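Local coordinates for protein uncharacterized ACR, COG1565 superfamily (Burkholderia thailandensis, PDB 4F3N) that is of unknown function but belongs to a methyltransferase superfamily, binds S-adenosyl-L-homocysteine, and may symmetrically methylate protein arginines, at residues Pro52-Gln57 with Pro332-Ile337; Val85-Ala88 with Tyr93-Gly96; Ala130-Ala135 with Arg414-Ala419. All blocks are in the same frame, centred on the assembly; numbering follows the deposited sequence.

Interaction 1 (Pro52-Gln57 with Pro332-Ile337); sequences PDALAQ and PGLQDI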
loop_
_atom_site.group_PDB
_atom_site.type_symbol
_atom_site.label_atom_id
_atom_site.label_comp_id
_atom_site.label_asym_id
_atom_site.label_seq_id
_atom_site.Cartn_x
_atom_site.Cartn_y
_atom_site.Cartn_z
ATOM N N PRO A 52 -25.234 -9.539 -14.300
ATOM C CA PRO A 52 -26.222 -9.815 -13.278
ATOM C C PRO A 52 -25.636 -10.283 -11.935
ATOM O O PRO A 52 -26.109 -9.857 -10.887
ATOM C CB PRO A 52 -27.056 -10.938 -13.910
ATOM C CG PRO A 52 -26.988 -10.637 -15.361
ATOM C CD PRO A 52 -25.563 -10.220 -15.576
ATOM N N ASP A 53 -24.645 -11.158 -11.969
ATOM C CA ASP A 53 -24.153 -11.760 -10.723
ATOM C C ASP A 53 -23.347 -10.742 -9.895
ATOM O O ASP A 53 -23.561 -10.622 -8.672
ATOM C CB ASP A 53 -23.363 -13.023 -11.017
ATOM C CG ASP A 53 -24.223 -14.116 -11.667
ATOM O OD1 ASP A 53 -25.484 -14.047 -11.606
ATOM O OD2 ASP A 53 -23.619 -15.081 -12.195
ATOM N N ALA A 54 -22.462 -10.000 -10.559
ATOM C CA ALA A 54 -21.721 -8.892 -9.928
ATOM C C ALA A 54 -22.668 -7.804 -9.416
ATOM O O ALA A 54 -22.507 -7.272 -8.310
ATOM C CB ALA A 54 -20.717 -8.278 -10.905
ATOM N N LEU A 55 -23.670 -7.452 -10.206
ATOM C CA LEU A 55 -24.619 -6.440 -9.763
ATOM C C LEU A 55 -25.355 -6.905 -8.488
ATOM O O LEU A 55 -25.507 -6.131 -7.558
ATOM C CB LEU A 55 -25.616 -6.133 -10.880
ATOM C CG LEU A 55 -26.560 -4.967 -10.707
ATOM C CD1 LEU A 55 -25.761 -3.704 -10.387
ATOM C CD2 LEU A 55 -27.377 -4.819 -11.992
ATOM N N ALA A 56 -25.789 -8.166 -8.444
ATOM C CA ALA A 56 -26.485 -8.688 -7.269
ATOM C C ALA A 56 -25.595 -8.601 -6.031
ATOM O O ALA A 56 -26.067 -8.266 -4.917
ATOM C CB ALA A 56 -26.897 -10.148 -7.503
ATOM N N GLN A 57 -24.331 -8.951 -6.206
ATOM C CA GLN A 57 -23.355 -8.843 -5.133
ATOM C C GLN A 57 -23.185 -7.397 -4.627
ATOM O O GLN A 57 -23.238 -7.118 -3.417
ATOM C CB GLN A 57 -21.986 -9.344 -5.607
ATOM C CG GLN A 57 -20.865 -9.018 -4.633
ATOM C CD GLN A 57 -19.499 -9.423 -5.131
ATOM O OE1 GLN A 57 -18.665 -8.564 -5.518
ATOM N NE2 GLN A 57 -19.221 -10.711 -5.058
ATOM N N PRO A 332 -20.383 -0.405 -5.107
ATOM C CA PRO A 332 -19.697 -0.964 -3.947
ATOM C C PRO A 332 -19.317 -2.445 -4.143
ATOM O O PRO A 332 -20.151 -3.261 -4.529
ATOM C CB PRO A 332 -20.722 -0.821 -2.816
ATOM C CG PRO A 332 -21.507 0.367 -3.198
ATOM C CD PRO A 332 -21.612 0.314 -4.721
ATOM N N GLY A 333 -18.073 -2.759 -3.867
ATOM C CA GLY A 333 -17.594 -4.136 -3.989
ATOM C C GLY A 333 -16.979 -4.436 -5.340
ATOM O O GLY A 333 -16.328 -5.493 -5.498
ATOM N N LEU A 334 -17.207 -3.583 -6.348
ATOM C CA LEU A 334 -16.723 -3.851 -7.710
ATOM C C LEU A 334 -15.633 -2.898 -8.173
ATOM O O LEU A 334 -15.158 -2.987 -9.310
ATOM C CB LEU A 334 -17.873 -3.827 -8.717
ATOM C CG LEU A 334 -19.069 -4.718 -8.401
ATOM C CD1 LEU A 334 -20.117 -4.600 -9.525
ATOM C CD2 LEU A 334 -18.650 -6.175 -8.205
ATOM N N GLN A 335 -15.229 -1.962 -7.305
ATOM C CA GLN A 335 -14.140 -1.085 -7.616
ATOM C C GLN A 335 -13.196 -0.947 -6.412
ATOM O O GLN A 335 -13.595 -1.181 -5.261
ATOM C CB GLN A 335 -14.657 0.297 -8.078
ATOM C CG GLN A 335 -15.392 1.092 -6.994
ATOM C CD GLN A 335 -15.616 2.541 -7.380
ATOM O OE1 GLN A 335 -15.579 2.915 -8.567
ATOM N NE2 GLN A 335 -15.868 3.392 -6.372
ATOM N N ASP A 336 -11.964 -0.563 -6.727
ATOM C CA ASP A 336 -10.903 -0.272 -5.760
ATOM C C ASP A 336 -11.131 1.144 -5.235
ATOM O O ASP A 336 -11.651 1.985 -5.944
ATOM C CB ASP A 336 -9.565 -0.288 -6.536
ATOM C CG ASP A 336 -8.375 -0.443 -5.679
ATOM O OD1 ASP A 336 -8.512 -0.518 -4.440
ATOM O OD2 ASP A 336 -7.276 -0.498 -6.282
ATOM N N ILE A 337 -10.716 1.396 -3.998
ATOM C CA ILE A 337 -10.683 2.741 -3.434
ATOM C C ILE A 337 -9.317 2.863 -2.753
ATOM O O ILE A 337 -8.960 2.003 -1.934
ATOM C CB ILE A 337 -11.783 3.001 -2.365
ATOM C CG1 ILE A 337 -13.204 2.713 -2.933
ATOM C CG2 ILE A 337 -11.670 4.458 -1.884
ATOM C CD1 ILE A 337 -14.326 2.712 -1.891
#

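Interaction 2 (Val85-Ala88 with Tyr93-Gly96); sequences VLYA and YYSG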
loop_
_atom_site.group_PDB
_atom_site.type_symbol
_atom_site.label_atom_id
_atom_site.label_comp_id
_atom_site.label_asym_id
_atom_site.label_seq_id
_atom_site.Cartn_x
_atom_site.Cartn_y
_atom_site.Cartn_z
ATOM N N VAL A 85 -16.666 -1.916 2.009
ATOM C CA VAL A 85 -16.768 -2.134 0.563
ATOM C C VAL A 85 -15.521 -2.827 0.025
ATOM O O VAL A 85 -15.587 -3.576 -0.974
ATOM C CB VAL A 85 -17.094 -0.864 -0.250
ATOM C CG1 VAL A 85 -18.388 -0.214 0.251
ATOM C CG2 VAL A 85 -15.927 0.105 -0.236
ATOM N N LEU A 86 -14.385 -2.658 0.710
ATOM C CA LEU A 86 -13.161 -3.290 0.272
ATOM C C LEU A 86 -12.977 -4.686 0.892
ATOM O O LEU A 86 -12.505 -5.582 0.219
ATOM C CB LEU A 86 -11.949 -2.395 0.577
ATOM C CG LEU A 86 -11.840 -1.030 -0.141
ATOM C CD1 LEU A 86 -10.523 -0.340 0.236
ATOM C CD2 LEU A 86 -11.907 -1.255 -1.645
ATOM N N TYR A 87 -13.359 -4.844 2.149
ATOM C CA TYR A 87 -12.946 -6.018 2.942
ATOM C C TYR A 87 -14.101 -6.839 3.524
ATOM O O TYR A 87 -13.842 -7.795 4.255
ATOM C CB TYR A 87 -11.965 -5.615 4.036
ATOM C CG TYR A 87 -10.758 -4.898 3.496
ATOM C CD1 TYR A 87 -9.833 -5.586 2.721
ATOM C CD2 TYR A 87 -10.566 -3.540 3.695
ATOM C CE1 TYR A 87 -8.748 -4.951 2.161
ATOM C CE2 TYR A 87 -9.459 -2.881 3.142
ATOM C CZ TYR A 87 -8.554 -3.593 2.389
ATOM O OH TYR A 87 -7.425 -3.038 1.782
ATOM N N ALA A 88 -15.364 -6.524 3.202
ATOM C CA ALA A 88 -16.477 -7.362 3.727
ATOM C C ALA A 88 -16.308 -8.812 3.250
ATOM O O ALA A 88 -16.115 -9.032 2.078
ATOM C CB ALA A 88 -17.832 -6.829 3.268
ATOM N N TYR A 93 -14.397 -5.737 -2.266
ATOM C CA TYR A 93 -13.589 -5.743 -3.454
ATOM C C TYR A 93 -12.440 -6.756 -3.383
ATOM O O TYR A 93 -12.181 -7.477 -4.363
ATOM C CB TYR A 93 -12.977 -4.389 -3.700
ATOM C CG TYR A 93 -12.202 -4.313 -4.998
ATOM C CD1 TYR A 93 -12.865 -4.368 -6.218
ATOM C CD2 TYR A 93 -10.813 -4.188 -5.010
ATOM C CE1 TYR A 93 -12.170 -4.321 -7.411
ATOM C CE2 TYR A 93 -10.109 -4.135 -6.196
ATOM C CZ TYR A 93 -10.800 -4.193 -7.396
ATOM O OH TYR A 93 -10.136 -4.125 -8.598
ATOM N N TYR A 94 -11.737 -6.751 -2.257
ATOM C CA TYR A 94 -10.504 -7.555 -2.102
ATOM C C TYR A 94 -10.751 -8.927 -1.528
ATOM O O TYR A 94 -9.841 -9.782 -1.506
ATOM C CB TYR A 94 -9.516 -6.849 -1.189
ATOM C CG TYR A 94 -8.879 -5.630 -1.768
ATOM C CD1 TYR A 94 -7.998 -5.718 -2.836
ATOM C CD2 TYR A 94 -9.131 -4.390 -1.245
ATOM C CE1 TYR A 94 -7.397 -4.587 -3.362
ATOM C CE2 TYR A 94 -8.553 -3.256 -1.761
ATOM C CZ TYR A 94 -7.670 -3.350 -2.814
ATOM O OH TYR A 94 -7.048 -2.206 -3.303
ATOM N N SER A 95 -11.977 -9.153 -1.079
ATOM C CA SER A 95 -12.278 -10.278 -0.210
ATOM C C SER A 95 -13.383 -11.087 -0.851
ATOM O O SER A 95 -14.315 -11.515 -0.172
ATOM C CB SER A 95 -12.669 -9.773 1.205
ATOM O OG SER A 95 -13.671 -8.748 1.137
ATOM N N GLY A 96 -13.249 -11.303 -2.163
ATOM C CA GLY A 96 -14.204 -12.088 -2.949
ATOM C C GLY A 96 -14.472 -11.482 -4.319
ATOM O O GLY A 96 -14.949 -10.337 -4.438
#

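Interaction 3 (Ala130-Ala135 with Arg414-Ala419); sequences AQALDA and RGIDGA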
loop_
_atom_site.group_PDB
_atom_site.type_symbol
_atom_site.label_atom_id
_atom_site.label_comp_id
_atom_site.label_asym_id
_atom_site.label_seq_id
_atom_site.Cartn_x
_atom_site.Cartn_y
_atom_site.Cartn_z
ATOM N N ALA A 130 18.428 -8.692 0.591
ATOM C CA ALA A 130 19.565 -9.543 1.003
ATOM C C ALA A 130 20.534 -8.772 1.914
ATOM O O ALA A 130 21.026 -9.295 2.929
ATOM C CB ALA A 130 20.262 -10.104 -0.237
ATOM N N GLN A 131 20.815 -7.524 1.571
ATOM C CA GLN A 131 21.678 -6.713 2.395
ATOM C C GLN A 131 21.110 -6.521 3.799
ATOM O O GLN A 131 21.866 -6.546 4.769
ATOM C CB GLN A 131 21.988 -5.365 1.733
ATOM C CG GLN A 131 23.141 -4.660 2.405
ATOM C CD GLN A 131 23.630 -3.414 1.653
ATOM O OE1 GLN A 131 22.843 -2.667 1.095
ATOM N NE2 GLN A 131 24.951 -3.198 1.635
ATOM N N ALA A 132 19.803 -6.335 3.933
ATOM C CA ALA A 132 19.184 -6.169 5.247
ATOM C C ALA A 132 19.212 -7.475 6.036
ATOM O O ALA A 132 19.467 -7.452 7.247
ATOM C CB ALA A 132 17.754 -5.642 5.104
ATOM N N LEU A 133 18.964 -8.606 5.352
ATOM C CA LEU A 133 19.063 -9.937 5.991
ATOM C C LEU A 133 20.489 -10.131 6.523
ATOM O O LEU A 133 20.681 -10.533 7.652
ATOM C CB LEU A 133 18.708 -11.032 5.001
ATOM C CG LEU A 133 17.232 -11.127 4.629
ATOM C CD1 LEU A 133 17.063 -11.992 3.379
ATOM C CD2 LEU A 133 16.321 -11.618 5.759
ATOM N N ASP A 134 21.488 -9.862 5.691
ATOM C CA ASP A 134 22.889 -10.042 6.118
ATOM C C ASP A 134 23.223 -9.163 7.307
ATOM O O ASP A 134 23.910 -9.588 8.256
ATOM C CB ASP A 134 23.854 -9.618 5.004
ATOM C CG ASP A 134 23.895 -10.596 3.820
ATOM O OD1 ASP A 134 23.545 -11.781 3.974
ATOM O OD2 ASP A 134 24.340 -10.159 2.737
ATOM N N ALA A 135 22.861 -7.894 7.191
ATOM C CA ALA A 135 23.202 -6.895 8.210
ATOM C C ALA A 135 22.555 -7.194 9.570
ATOM O O ALA A 135 23.175 -6.936 10.620
ATOM C CB ALA A 135 22.827 -5.514 7.716
ATOM N N ARG A 414 15.707 -2.696 12.913
ATOM C CA ARG A 414 16.263 -2.936 14.245
ATOM C C ARG A 414 17.445 -3.854 14.065
ATOM O O ARG A 414 17.379 -4.867 13.360
ATOM C CB ARG A 414 15.266 -3.590 15.166
ATOM C CG ARG A 414 14.062 -2.742 15.446
ATOM C CD ARG A 414 13.298 -3.378 16.585
ATOM N NE ARG A 414 11.996 -2.771 16.816
ATOM C CZ ARG A 414 11.722 -1.937 17.809
ATOM N NH1 ARG A 414 12.671 -1.519 18.655
ATOM N NH2 ARG A 414 10.475 -1.492 17.947
ATOM N N GLY A 415 18.563 -3.486 14.680
ATOM C CA GLY A 415 19.734 -4.302 14.579
ATOM C C GLY A 415 20.500 -4.178 13.306
ATOM O O GLY A 415 21.303 -5.059 13.016
ATOM N N ILE A 416 20.267 -3.107 12.545
ATOM C CA ILE A 416 21.049 -2.789 11.374
ATOM C C ILE A 416 21.814 -1.491 11.673
ATOM O O ILE A 416 21.214 -0.469 11.993
ATOM C CB ILE A 416 20.178 -2.666 10.099
ATOM C CG1 ILE A 416 19.536 -4.032 9.769
ATOM C CG2 ILE A 416 21.005 -2.200 8.929
ATOM C CD1 ILE A 416 18.716 -4.043 8.491
ATOM N N ASP A 417 23.143 -1.566 11.600
ATOM C CA ASP A 417 24.017 -0.430 11.877
ATOM C C ASP A 417 24.548 -0.044 10.509
ATOM O O ASP A 417 24.917 -0.892 9.709
ATOM C CB ASP A 417 25.182 -0.867 12.804
ATOM C CG ASP A 417 24.740 -1.815 13.923
ATOM O OD1 ASP A 417 24.015 -1.349 14.789
ATOM O OD2 ASP A 417 25.172 -3.011 13.944
ATOM N N GLY A 418 24.637 1.225 10.224
ATOM C CA GLY A 418 25.092 1.616 8.918
ATOM C C GLY A 418 23.908 1.744 7.975
ATOM O O GLY A 418 22.746 1.713 8.418
ATOM N N ALA A 419 24.217 1.864 6.695
ATOM C CA ALA A 419 23.245 2.236 5.651
ATOM C C ALA A 419 23.123 1.084 4.676
ATOM O O ALA A 419 24.077 0.302 4.524
ATOM C CB ALA A 419 23.743 3.479 4.904
HETATM O O HOH W 1 24.290 -4.006 10.843
#

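Interaction 1 (Pro52-Gln57 with Pro332-Ile337)
Leu334 lays its forked end against the first turns of helix 52-71, where it overlaps Ala54 and the far end of Gln57. The two methyls divide the work. CD1 rests on the helix backbone, 3.8 Å from Ala54 O, while CD2 reaches up to the amide of Gln57, with CD2 and Gln57 OE1 3.6 Å apart. Ala54 CB is 4.0 Å from each of Leu334 CD1 and Leu334 CD2. With CG anti to the carbonyl carbon (chi1 -53°), the fork of the leucine is turned to the helix and its methyls touch residues three apart, Ala54 and Gln57; the CB of Leu334 does not itself point at the helix, but the end of the side chain comes closer.

Gln57 has its CG anti to the backbone N (chi1 169°) and the chain runs out fully extended, crossing Leu334 at a slant so that the oxygen, not the nitrogen, of the amide meets the leucine. The example illustrates how an N-terminal helix can be laid on a methyltransferase domain by a turn: the turn at Pro332-Leu334 leads into the strand that includes Asp336 and Ile337, part of a small mixed sheet, and helix 52-71 packs on that lead-in. Direct hydrogen bonding between Pro52-Gln57 and Pro332-Ile337 is absent, yet a polar tie lies one residue further along the helix, where Ser58 bonds to Pro332 O. Leu334 also touches Pro50 and Ser58.

Gly333 brings the turn round with a positive phi (93°), a conformation glycine adopts easily. Its own carbonyl oxygen lies 3.9 Å from Gln57 OE1, a distance at which two acceptors merely pass. At the helix start, Gln57 N is bonded to Asp53 O at 3.1 Å, holding the backbone from which the extended amide springs.

Interaction 2 (Val85-Ala88 with Tyr93-Gly96)
Val85 and Leu86 offer their carbonyl oxygens to the consecutive backbone amides of Tyr93 and Tyr94: the chain leaving the C-terminal end of helix 78-87 doubles back, and its amides bond the carbonyls of the last helical turn. Tyr93 N reaches Val85 O at 2.8 Å, in the carbonyl plane and on a lone pair. The bond from Tyr94 N to Leu86 O, also 2.8 Å, is straighter (N-H...O angle 163°) and likewise lies in the carbonyl plane. A third bond is of another kind: Ser95 OG donates to Ala88 O at 2.6 Å from above the carbonyl plane, well away from a lone pair. The serine torsion (chi1 50°) tucks OG between its own backbone N and carbonyl carbon, aimed back at the helix end.

Aromatic contacts form the second group. The rings of Tyr87 and Tyr94 run side by side, pointing the same way, with planes only 18° apart; they are slid so far that they barely overlap, and their closest atoms are Tyr87 CE1 and Tyr94 CD2 at 3.5 Å. Within the turn, Tyr93 CD2 stands over the centre of one face of the Tyr94 ring. Tyr87 OH bonds to Ala219 O, which fixes the outer end of that ring.

Apolar packing comes from Leu86. Its CB lies 3.9 Å from Tyr94 CD2, and its CD2 methyl meets Tyr93 CB at 3.9 Å.

The Tyr94 side chain lies about 9 Å from that of Thr113, a residue that contacts S-adenosyl-L-homocysteine in a complex of this protein, so the turn lies near that site. Around it, Val85 and Ala88 pack on Leu65 and Leu61 of helix 52-71, while Val85 and Tyr93 touch Ile337 and Asp336 of strand 336-342.

Interaction 3 (Ala130-Ala135 with Arg414-Ala419)
Ile416 meets Ala132 and Ala135 with two different branches, and its torsions decide which goes where. CG1 is set anti to the carbonyl carbon (chi1 -64°) and the chain continues extended, carrying CD1 to Ala132; CG2, left anti to the backbone N, turns to the neighbouring helical turn. The setting is the Rossmann-like fold of the S-adenosylmethionine-dependent methyltransferases: helix 118-136 precedes strand 140-144 of the seven-stranded sheet, whose strand order is 3-2-1-4-5-7-6, and Ile416 lies two residues beyond the antiparallel strand 407-414. The contact is thus a worked case of a loop leaving an inner antiparallel strand and packing against the last turns of a flanking helix.

CD1 sits 3.9 Å from Ala132 CB and 3.7 Å from Ala132 O, so it covers both the methyl and the backbone of that residue. CG2 approaches Ala135 CB at 4.0 Å. Ala132 and Ala135 lie three residues apart on the same helical face, and the isoleucine spans the step between them. Beneath, both Ala132 and Ile416 touch Ala293 at the start of strand 293-298, which joins helix, loop and sheet in one small apolar cluster. Gln131 adds a polar tie further along the loop, its OE1 bonding to Asp421 N.

The surface side is polar. Gly415 has a positive phi (79°); its carbonyl oxygen lies 3.6 Å from Ala135 O, two acceptors with no bond between them. A water then joins the segments: it donates to Ala135 O near the helix end at 3.1 Å, although more acceptors surround it than it has protons to give. Its oxygen also accepts a hydrogen bond, 2.8 Å long, from Asp417 N.

From the N terminus, helix 52-71 opens interaction 1, which closes only at 332-337 and so spans some 275 residues. Interaction 2 opens and shuts within that span, a short local turn between 85-88 and 93-96. The two touch: Asp336 OD1 lies 2.5 Å from Tyr94 OH, a probable but weak hydrogen bond, and Gln335 O packs against Tyr93 CD1. Interaction 3 starts at 130-135, after interaction 2 has closed, and ends at 414-419, beyond interaction 1, so interactions 1 and 3 cross along the chain. Their centres are about 44 Å apart, on opposite sides of the chain's centre: one fastens the N-terminal helix, the other joins helix 118-136 to the loop after strand 407-414.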